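Local coordinates for protein acyl-CoA dehydrogenase (Bacillus anthracis, PDB 3OWA) that probably oxidises acyl-CoA thioesters to their 2-enoyl counterparts, using bound FAD as the electron acceptor, at residues 62-67 / 222-227; 320-325 / 510-515; 333-338 / 351-356; 358-363 / 502-507. One frame throughout, in Å; residues are numbered along the deposited sequence. Where two conformers were deposited one is given.

Contact 1: 62-67 / 222-227; sequences HEFDRS and SPEEKK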
# COMPACT_ATOMS: atom_id res chain seq x y z
N HIS A 62 -10.78 15.19 18.66
CA HIS A 62 -12.23 15.06 18.91
C HIS A 62 -12.79 16.25 19.65
O HIS A 62 -13.73 16.11 20.44
CB HIS A 62 -12.58 13.76 19.67
CG HIS A 62 -12.34 12.53 18.86
ND1 HIS A 62 -12.66 11.27 19.30
CD2 HIS A 62 -11.82 12.38 17.61
CE1 HIS A 62 -12.34 10.38 18.37
NE2 HIS A 62 -11.84 11.03 17.33
N GLU A 63 -12.25 17.42 19.37
CA GLU A 63 -12.87 18.60 19.89
C GLU A 63 -13.98 19.02 18.92
O GLU A 63 -13.81 19.96 18.15
CB GLU A 63 -11.84 19.71 20.10
CG GLU A 63 -10.87 19.37 21.19
CD GLU A 63 -10.06 20.57 21.69
OE1 GLU A 63 -10.44 21.75 21.43
OE2 GLU A 63 -9.04 20.30 22.35
N PHE A 64 -15.13 18.36 19.02
CA PHE A 64 -16.17 18.47 17.98
C PHE A 64 -16.93 19.82 17.97
O PHE A 64 -17.48 20.23 16.95
CB PHE A 64 -17.12 17.26 18.05
CG PHE A 64 -16.48 15.94 17.69
CD1 PHE A 64 -15.81 15.79 16.51
CD2 PHE A 64 -16.60 14.83 18.53
CE1 PHE A 64 -15.21 14.62 16.15
CE2 PHE A 64 -16.01 13.60 18.16
CZ PHE A 64 -15.32 13.49 16.97
N ASP A 65 -16.91 20.53 19.10
CA ASP A 65 -17.41 21.86 19.15
C ASP A 65 -16.77 22.72 18.05
O ASP A 65 -17.42 23.59 17.47
CB ASP A 65 -17.15 22.48 20.52
CG ASP A 65 -18.03 21.88 21.60
OD1 ASP A 65 -18.81 20.93 21.30
OD2 ASP A 65 -17.92 22.36 22.76
N ARG A 66 -15.49 22.48 17.77
CA ARG A 66 -14.77 23.28 16.74
C ARG A 66 -15.22 22.87 15.36
O ARG A 66 -15.41 23.72 14.50
CB ARG A 66 -13.27 23.08 16.87
CG ARG A 66 -12.64 23.64 18.15
CD ARG A 66 -11.19 23.18 18.19
NE ARG A 66 -10.50 23.52 19.43
CZ ARG A 66 -9.77 24.62 19.60
NH1 ARG A 66 -9.66 25.49 18.60
NH2 ARG A 66 -9.16 24.84 20.76
N SER A 67 -15.44 21.57 15.13
CA SER A 67 -15.98 21.11 13.83
C SER A 67 -17.29 21.78 13.56
O SER A 67 -17.52 22.29 12.45
CB SER A 67 -16.29 19.59 13.87
OG SER A 67 -15.12 18.88 14.16
N SER A 222 -23.49 5.53 20.62
CA SER A 222 -22.41 4.89 21.40
C SER A 222 -21.27 5.89 21.55
O SER A 222 -21.29 6.96 20.95
CB SER A 222 -21.90 3.67 20.62
OG SER A 222 -21.14 4.15 19.50
N PRO A 223 -20.24 5.53 22.33
CA PRO A 223 -19.01 6.28 22.32
C PRO A 223 -18.35 6.33 20.92
O PRO A 223 -18.63 5.47 20.06
CB PRO A 223 -18.12 5.47 23.29
CG PRO A 223 -19.11 4.76 24.22
CD PRO A 223 -20.20 4.37 23.27
N GLU A 224 -17.50 7.33 20.69
CA GLU A 224 -16.66 7.38 19.47
C GLU A 224 -15.87 6.10 19.21
O GLU A 224 -15.37 5.49 20.15
CB GLU A 224 -15.68 8.51 19.54
CG GLU A 224 -16.35 9.86 19.40
CD GLU A 224 -16.88 10.16 17.98
OE1 GLU A 224 -16.21 9.73 17.03
OE2 GLU A 224 -17.94 10.85 17.79
N GLU A 225 -15.74 5.69 17.95
CA GLU A 225 -14.81 4.64 17.59
C GLU A 225 -13.37 5.13 17.66
O GLU A 225 -13.10 6.35 17.48
CB GLU A 225 -15.05 4.20 16.13
CG GLU A 225 -16.41 3.64 15.92
CD GLU A 225 -16.54 2.25 16.44
OE1 GLU A 225 -17.58 1.62 16.15
OE2 GLU A 225 -15.61 1.74 17.09
N LYS A 226 -12.45 4.21 17.93
CA LYS A 226 -11.00 4.46 17.85
C LYS A 226 -10.51 4.01 16.49
O LYS A 226 -10.63 2.86 16.14
CB LYS A 226 -10.27 3.76 19.01
CG LYS A 226 -10.71 4.24 20.37
CD LYS A 226 -10.07 3.45 21.48
CE LYS A 226 -10.56 3.93 22.85
NZ LYS A 226 -11.84 3.24 23.24
N LYS A 227 -10.04 4.94 15.66
CA LYS A 227 -9.85 4.62 14.26
C LYS A 227 -8.40 4.76 13.87
O LYS A 227 -7.67 5.61 14.43
CB LYS A 227 -10.66 5.60 13.34
CG LYS A 227 -12.17 5.59 13.69
CD LYS A 227 -13.09 6.22 12.60
CE LYS A 227 -12.86 7.72 12.27
NZ LYS A 227 -12.79 8.59 13.49
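His62 and Glu224 mark the closest backbone approach between 62-67 and 222-227, and their CA atoms are still 8.9 Å apart, which leaves the contact largely to side chains. The first segment is the turn after helix 56-59: His62, at positive phi (67°), is the C-prime residue of a Schellman motif, with Glu63 N bonded to Tyr58 O and His62 N to Leu59 O. From Phe64 the chain leads into helix 64-76 of the N-terminal helical domain. The second segment is an irregular loop following strand 219-221 in the beta domain, so two domains of the acyl-CoA dehydrogenase fold meet here near the surface.

Glu224 carries the contact from the loop side. Bent at chi2 (-71°), its chain passes His62, whose ND1 is 4.0 Å from Glu224 CG, and brings the carboxylate to Phe64. The carboxylate and phenyl planes lie 48° apart. The acid is not left to a hydrocarbon partner, since OE2 also meets Arg236 and Ser234, and OE1 accepts from Thr235 N; its aliphatic stem meanwhile suits the rings.

The two aromatic residues brace each other: Phe64 CZ sits 3.6 Å above the imidazole plane of His62, toward the rim, while His62 CA lies over the centre of the phenyl ring. Lys227, at the end of the loop, touches FAD, and Lys226 makes backbone hydrogen bonds to the second subunit. At the meeting of ring and acid, Phe64 CE2 stands 3.4 Å from Glu224 OE2, approached obliquely.

Contact 2: 320-325 / 510-515; sequences AAESSV and VLRTEK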
# COMPACT_ATOMS: atom_id res chain seq x y z
N ALA A 320 -4.04 11.23 -14.73
CA ALA A 320 -5.06 10.34 -15.28
C ALA A 320 -6.31 10.32 -14.40
O ALA A 320 -7.42 10.34 -14.93
CB ALA A 320 -4.51 8.93 -15.56
N ALA A 321 -6.14 10.33 -13.08
CA ALA A 321 -7.29 10.35 -12.16
C ALA A 321 -8.10 11.64 -12.27
O ALA A 321 -9.34 11.62 -12.31
CB ALA A 321 -6.83 10.10 -10.67
N GLU A 322 -7.40 12.77 -12.26
CA GLU A 322 -8.05 14.06 -12.36
C GLU A 322 -8.83 14.15 -13.69
O GLU A 322 -9.99 14.58 -13.69
CB GLU A 322 -7.04 15.20 -12.30
CG GLU A 322 -7.66 16.57 -12.44
CD GLU A 322 -6.63 17.67 -12.63
OE1 GLU A 322 -5.62 17.48 -13.39
OE2 GLU A 322 -6.84 18.75 -12.04
N SER A 323 -8.21 13.72 -14.79
CA SER A 323 -8.88 13.74 -16.09
C SER A 323 -10.14 12.88 -16.10
O SER A 323 -11.19 13.32 -16.57
CB SER A 323 -7.95 13.31 -17.22
OG SER A 323 -6.71 14.01 -17.17
N SER A 324 -10.05 11.66 -15.62
CA SER A 324 -11.20 10.78 -15.71
C SER A 324 -12.35 11.15 -14.73
O SER A 324 -13.53 10.96 -15.04
CB SER A 324 -10.78 9.30 -15.58
OG SER A 324 -10.19 9.05 -14.33
N VAL A 325 -12.00 11.71 -13.57
CA VAL A 325 -13.03 12.14 -12.61
C VAL A 325 -13.84 13.34 -13.14
O VAL A 325 -15.07 13.33 -13.05
CB VAL A 325 -12.45 12.43 -11.18
CG1 VAL A 325 -13.51 12.92 -10.26
CG2 VAL A 325 -11.88 11.15 -10.58
N VAL A 510 -5.86 10.87 -22.77
CA VAL A 510 -5.59 11.15 -24.20
C VAL A 510 -6.43 12.31 -24.71
O VAL A 510 -5.90 13.26 -25.31
CB VAL A 510 -5.82 9.91 -25.09
CG1 VAL A 510 -5.73 10.30 -26.58
CG2 VAL A 510 -4.78 8.86 -24.79
N LEU A 511 -7.73 12.25 -24.43
CA LEU A 511 -8.68 13.22 -24.96
C LEU A 511 -8.46 14.57 -24.35
O LEU A 511 -8.55 15.58 -25.05
CB LEU A 511 -10.13 12.75 -24.77
CG LEU A 511 -10.53 11.55 -25.64
CD1 LEU A 511 -11.95 11.09 -25.32
CD2 LEU A 511 -10.38 11.88 -27.12
N ARG A 512 -8.14 14.61 -23.05
CA ARG A 512 -7.85 15.88 -22.39
C ARG A 512 -6.60 16.54 -22.97
O ARG A 512 -6.58 17.76 -23.20
CB ARG A 512 -7.71 15.72 -20.87
CG ARG A 512 -7.27 16.98 -20.17
CD ARG A 512 -7.10 16.76 -18.69
NE ARG A 512 -6.69 17.99 -18.06
CZ ARG A 512 -6.32 18.08 -16.79
NH1 ARG A 512 -6.34 17.00 -16.01
NH2 ARG A 512 -5.95 19.26 -16.30
N THR A 513 -5.58 15.73 -23.22
CA THR A 513 -4.34 16.25 -23.78
C THR A 513 -4.59 16.71 -25.26
O THR A 513 -4.15 17.77 -25.68
CB THR A 513 -3.20 15.21 -23.67
OG1 THR A 513 -3.06 14.79 -22.29
CG2 THR A 513 -1.88 15.78 -24.20
N GLU A 514 -5.32 15.89 -26.01
CA GLU A 514 -5.69 16.20 -27.39
C GLU A 514 -6.46 17.52 -27.45
O GLU A 514 -6.15 18.40 -28.27
CB GLU A 514 -6.54 15.07 -27.95
CG GLU A 514 -6.75 15.13 -29.45
CD GLU A 514 -7.72 14.06 -29.96
OE1 GLU A 514 -7.74 12.93 -29.39
OE2 GLU A 514 -8.48 14.37 -30.92
N LYS A 515 -7.45 17.67 -26.56
CA LYS A 515 -8.19 18.91 -26.48
C LYS A 515 -7.30 20.13 -26.17
O LYS A 515 -7.46 21.19 -26.79
CB LYS A 515 -9.37 18.80 -25.50
CG LYS A 515 -9.92 20.16 -25.09
CD LYS A 515 -11.41 20.30 -25.26
CE LYS A 515 -12.20 19.28 -24.52
NZ LYS A 515 -13.57 19.83 -24.30
O HOH W 1 -5.33 20.67 -13.34
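Glu322 OE1 is gripped by Arg512 of the partner helix and by the hydroxyl of Tyr595. The shorter bond of the salt bridge, Arg512 NH1 to Glu322 OE1, is 2.8 Å long and nearly straight at 170°. It lies in the guanidinium plane but meets the oxygen from above the carboxylate plane; the two flat groups are turned 69° from each other. A weak second bond reaches the same oxygen from NH2.

Arg512 NH1 also donates to Ser323 OG, 3.2 Å away, so one nitrogen ties two successive residues of the facing helix; Ser323 OG bonds as well to Tyr319 O, one turn back. Arginine suits this gap because it is long: here it lies extended, CG anti to the backbone N (chi1 174°), and ends in a planar head with several N-H groups. Serine is small enough to let the chain pass, its OG lying 3.2 Å from Arg512 CD. A water donates to Glu322 OE2 and accepts weakly from Arg512 NH2.

The buried charges are shared further: Glu31 pairs with Arg512 NE, and Lys281 with Glu322 OE2. The bridge thus joins helix 305-336 to helix 490-520, with helix 257-293 packed beside the former, helix 458-482 against the latter and helix 526-554 touching both.

Contact 3: 333-338 / 351-356; sequences ESRMST and AASIAE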
# COMPACT_ATOMS: atom_id res chain seq x y z
N GLU A 333 -23.10 16.92 -15.70
CA GLU A 333 -23.48 18.30 -16.04
C GLU A 333 -24.16 18.44 -17.40
O GLU A 333 -25.08 19.24 -17.56
CB GLU A 333 -22.28 19.26 -16.00
CG GLU A 333 -22.23 20.21 -14.81
CD GLU A 333 -23.50 21.04 -14.63
OE1 GLU A 333 -24.13 20.87 -13.56
OE2 GLU A 333 -23.87 21.85 -15.52
N SER A 334 -23.71 17.67 -18.39
CA SER A 334 -24.31 17.80 -19.71
C SER A 334 -25.64 17.04 -19.80
O SER A 334 -26.44 17.31 -20.69
CB SER A 334 -23.33 17.44 -20.82
OG SER A 334 -23.17 16.04 -20.91
N ARG A 335 -25.86 16.11 -18.89
CA ARG A 335 -27.15 15.44 -18.81
C ARG A 335 -28.15 16.35 -18.08
O ARG A 335 -29.34 16.38 -18.40
CB ARG A 335 -27.00 14.11 -18.09
CG ARG A 335 -27.92 13.03 -18.60
CD ARG A 335 -27.48 12.53 -19.95
NE ARG A 335 -27.99 11.19 -20.24
CZ ARG A 335 -27.72 10.51 -21.36
NH1 ARG A 335 -26.96 11.04 -22.31
NH2 ARG A 335 -28.23 9.29 -21.54
N MSE A 336 -27.62 17.09 -17.09
CA MSE A 336 -28.34 18.12 -16.34
C MSE A 336 -28.83 19.27 -17.24
O MSE A 336 -29.90 19.84 -16.98
CB MSE A 336 -27.45 18.73 -15.26
CG MSE A 336 -27.14 17.81 -14.07
SE MSE A 336 -28.66 17.49 -12.97
CE MSE A 336 -28.86 19.28 -12.24
N SER A 337 -28.05 19.60 -18.26
CA SER A 337 -28.37 20.66 -19.24
C SER A 337 -29.74 20.49 -19.89
O SER A 337 -30.39 21.48 -20.22
CB SER A 337 -27.31 20.72 -20.34
OG SER A 337 -26.16 21.42 -19.91
N THR A 338 -30.16 19.24 -20.07
CA THR A 338 -31.43 18.91 -20.71
C THR A 338 -32.63 19.31 -19.85
O THR A 338 -33.72 19.58 -20.37
CB THR A 338 -31.50 17.41 -20.98
OG1 THR A 338 -30.34 17.02 -21.71
CG2 THR A 338 -32.75 17.03 -21.78
N ALA A 351 -31.16 12.73 -10.08
CA ALA A 351 -30.69 11.37 -9.72
C ALA A 351 -30.44 10.48 -10.96
O ALA A 351 -29.39 9.84 -11.06
CB ALA A 351 -31.65 10.70 -8.73
N ALA A 352 -31.39 10.47 -11.91
CA ALA A 352 -31.23 9.70 -13.15
C ALA A 352 -30.10 10.24 -14.03
O ALA A 352 -29.46 9.48 -14.72
CB ALA A 352 -32.54 9.65 -13.92
N SER A 353 -29.84 11.54 -13.97
CA SER A 353 -28.77 12.16 -14.77
C SER A 353 -27.39 11.66 -14.36
O SER A 353 -26.46 11.68 -15.16
CB SER A 353 -28.77 13.69 -14.65
OG SER A 353 -29.90 14.27 -15.28
N ILE A 354 -27.26 11.22 -13.11
CA ILE A 354 -26.00 10.62 -12.68
C ILE A 354 -26.04 9.10 -12.71
O ILE A 354 -25.05 8.51 -13.06
CB ILE A 354 -25.52 11.13 -11.30
CG1 ILE A 354 -24.12 10.58 -10.97
CG2 ILE A 354 -26.54 10.81 -10.22
CD1 ILE A 354 -22.99 11.09 -11.95
N ALA A 355 -27.18 8.50 -12.36
CA ALA A 355 -27.32 7.04 -12.40
C ALA A 355 -26.95 6.51 -13.80
O ALA A 355 -26.41 5.41 -13.91
CB ALA A 355 -28.72 6.59 -11.97
N GLU A 356 -27.19 7.32 -14.83
CA GLU A 356 -26.82 6.99 -16.23
C GLU A 356 -25.34 6.61 -16.28
O GLU A 356 -24.93 5.70 -17.03
CB GLU A 356 -27.09 8.19 -17.15
CG GLU A 356 -26.52 8.09 -18.54
CD GLU A 356 -27.19 6.99 -19.38
OE1 GLU A 356 -28.34 6.61 -19.06
OE2 GLU A 356 -26.57 6.51 -20.35
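This is a partly buried contact in the C-terminal domain, formed where helix 348-355, after the short helix 341-346, folds back on the end of helix 305-336. Arg335 and Ser353 pack helix against helix, while Glu356 adds a charge just past the second helix. The backbones are close: the CA atoms of Arg335 and Ser353 are 5.5 Å apart. Serine fits such a narrow gap because its side chain is small, and Ser353 CB rests 3.9 Å from Arg335 CB. Its hydroxyl is turned back to its own helix, bonding to Ala349 O, whereas Ser353 O is buried here without any modelled partner. Selenomethionine 336, the residue named Met336, lies beside it with a loose approach of 4.2 Å between SE and Ser353 OG.

The rest of Arg335 runs along the outer side of the junction. A bend at chi2 (73°) turns the chain toward Glu356, whose own chi2 bend (68°) brings its CG to 3.8 Å from Arg335 NE. The charged groups then meet obliquely, their planes 31° apart, with Arg335 NH2 at 3.4 Å from Glu356 OE2.

Glu356 OE2 lies far from the guanidinium plane, so none of the arginine's own N-H groups is aimed at it; Gly14 N, in the N-terminal segment, donates to it. The attraction between Arg335 and Glu356 is therefore one of charge alone, less directional than a hydrogen-bonded salt bridge and probably more tolerant of small shifts.

Contact 4: 358-363 / 502-507; sequences AIECSL and NLYAME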
# COMPACT_ATOMS: atom_id res chain seq x y z
N ALA A 358 -23.39 5.32 -13.77
CA ALA A 358 -22.98 4.48 -12.63
C ALA A 358 -21.65 3.79 -12.89
O ALA A 358 -20.86 3.65 -11.96
CB ALA A 358 -24.06 3.45 -12.25
N ILE A 359 -21.39 3.37 -14.13
CA ILE A 359 -20.13 2.71 -14.45
C ILE A 359 -18.93 3.62 -14.23
O ILE A 359 -18.00 3.27 -13.51
CB ILE A 359 -20.09 2.11 -15.87
CG1 ILE A 359 -21.04 0.92 -15.96
CG2 ILE A 359 -18.67 1.69 -16.22
CD1 ILE A 359 -21.34 0.47 -17.41
N GLU A 360 -18.96 4.78 -14.86
CA GLU A 360 -17.94 5.79 -14.69
C GLU A 360 -17.73 6.18 -13.21
O GLU A 360 -16.60 6.38 -12.77
CB GLU A 360 -18.30 7.02 -15.56
CG GLU A 360 -18.26 6.73 -17.08
CD GLU A 360 -19.59 6.18 -17.66
OE1 GLU A 360 -19.72 6.22 -18.90
OE2 GLU A 360 -20.49 5.69 -16.90
N CYS A 361 -18.81 6.27 -12.43
CA CYS A 361 -18.70 6.60 -10.98
C CYS A 361 -17.91 5.55 -10.21
O CYS A 361 -17.04 5.89 -9.39
CB CYS A 361 -20.10 6.75 -10.34
SG CYS A 361 -21.01 8.23 -10.91
N SER A 362 -18.22 4.28 -10.46
CA SER A 362 -17.52 3.17 -9.80
C SER A 362 -16.05 3.13 -10.22
O SER A 362 -15.17 2.95 -9.38
CB SER A 362 -18.20 1.83 -10.12
OG SER A 362 -19.19 1.55 -9.15
N LEU A 363 -15.79 3.32 -11.51
CA LEU A 363 -14.40 3.41 -11.97
C LEU A 363 -13.61 4.52 -11.28
O LEU A 363 -12.46 4.31 -10.93
CB LEU A 363 -14.28 3.58 -13.50
CG LEU A 363 -14.99 2.55 -14.40
CD1 LEU A 363 -14.85 2.96 -15.86
CD2 LEU A 363 -14.50 1.11 -14.14
N ASN A 502 -8.70 0.87 -16.55
CA ASN A 502 -7.50 1.38 -17.20
C ASN A 502 -7.81 2.07 -18.50
O ASN A 502 -7.27 3.12 -18.79
CB ASN A 502 -6.47 0.27 -17.41
CG ASN A 502 -5.59 0.07 -16.19
OD1 ASN A 502 -5.61 0.86 -15.24
ND2 ASN A 502 -4.81 -0.98 -16.21
N LEU A 503 -8.71 1.47 -19.28
CA LEU A 503 -9.15 2.07 -20.54
C LEU A 503 -9.77 3.48 -20.38
O LEU A 503 -9.42 4.42 -21.12
CB LEU A 503 -10.08 1.09 -21.28
CG LEU A 503 -10.91 1.77 -22.35
CD1 LEU A 503 -10.07 1.87 -23.60
CD2 LEU A 503 -12.23 1.03 -22.58
N TYR A 504 -10.68 3.62 -19.42
CA TYR A 504 -11.32 4.90 -19.11
C TYR A 504 -10.32 5.98 -18.68
O TYR A 504 -10.40 7.13 -19.11
CB TYR A 504 -12.41 4.71 -18.02
CG TYR A 504 -13.31 5.91 -17.80
CD1 TYR A 504 -14.03 6.47 -18.86
CD2 TYR A 504 -13.45 6.48 -16.54
CE1 TYR A 504 -14.86 7.57 -18.68
CE2 TYR A 504 -14.28 7.57 -16.33
CZ TYR A 504 -14.99 8.11 -17.42
OH TYR A 504 -15.81 9.20 -17.22
N ALA A 505 -9.38 5.62 -17.83
CA ALA A 505 -8.35 6.57 -17.43
C ALA A 505 -7.43 6.96 -18.62
O ALA A 505 -7.11 8.15 -18.81
CB ALA A 505 -7.52 6.00 -16.28
N MSE A 506 -7.03 5.97 -19.41
CA MSE A 506 -6.19 6.21 -20.61
C MSE A 506 -6.87 7.14 -21.58
O MSE A 506 -6.28 8.12 -22.02
CB MSE A 506 -5.89 4.91 -21.34
CG MSE A 506 -4.89 4.02 -20.67
SE MSE A 506 -4.73 2.38 -21.67
CE MSE A 506 -4.01 3.07 -23.32
N GLU A 507 -8.11 6.83 -21.94
CA GLU A 507 -8.86 7.66 -22.89
C GLU A 507 -9.08 9.08 -22.37
O GLU A 507 -8.98 10.05 -23.12
CB GLU A 507 -10.20 6.99 -23.24
CG GLU A 507 -11.04 7.78 -24.25
CD GLU A 507 -12.43 7.16 -24.53
OE1 GLU A 507 -12.76 6.97 -25.72
OE2 GLU A 507 -13.19 6.88 -23.57
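Tyr504 reaches from helix 490-520 across to helix 358-383, where its ring end overlaps the aliphatic stem of Glu360 and its CB side meets Leu363. With CG anti to the backbone N (chi1 -169°), the ring is carried outward from its own helix toward helix 358-383. The helices stay well separated, the nearest CA atoms, of Leu363 and Tyr504, being 7.9 Å apart, and the length of a tyrosine suits that distance.

Near the root of the ring, Leu363 CD1 packs 3.7 Å from Tyr504 CB and 3.8 Å from Tyr504 CD2, an apolar contact in which one terminal methyl of the leucine rests against the base of the aromatic group. At the other end Glu360 CG lies 3.5 Å from Tyr504 OH and 3.6 Å from Tyr504 CZ. These are contacts of carbon with the phenol. The Glu360 chain crosses the tyrosine at about a right angle, and the planes of carboxylate and ring are 77° apart.

Both polar ends find partners elsewhere. The hydroxyl of Tyr504 pairs with Thr328 OG1 on helix 305-336, while Glu360 OE1 accepts from Gly15 N. A bend at chi2 (87°) turns the acid toward that N-terminal segment, leaving its methylene groups to the ring. Phe17, from the same part of the chain, meets the Tyr504 ring and touches both Glu360 and Leu363.

Such packing of long buried side chains between helices, with an aromatic ring spanning the gap, belongs here to the mainly helical C-terminal part of the acyl-CoA dehydrogenase fold.

How the contacts relate
Contact 1 closes first along the chain and stands apart, its centre 35 to 38 Å from the others, joining the N-terminal helices to the beta domain near FAD. The remaining three lie in the helical C-terminal part. Contacts 3 and 4 follow one another, both nested within the loop closed by contact 2. Helix 305-336 serves contacts 2 and 3, whose centres are 20 Å apart; helix 490-520 serves contacts 2 and 4, which have centres 11 Å apart and touch through Ser324 and Tyr504. Contacts 3 and 4 meet where Ile354 packs on Cys361. Contacts 2 and 4 thus join sequence-distant helices, contact 3 a local pair, and contact 4 touches both others.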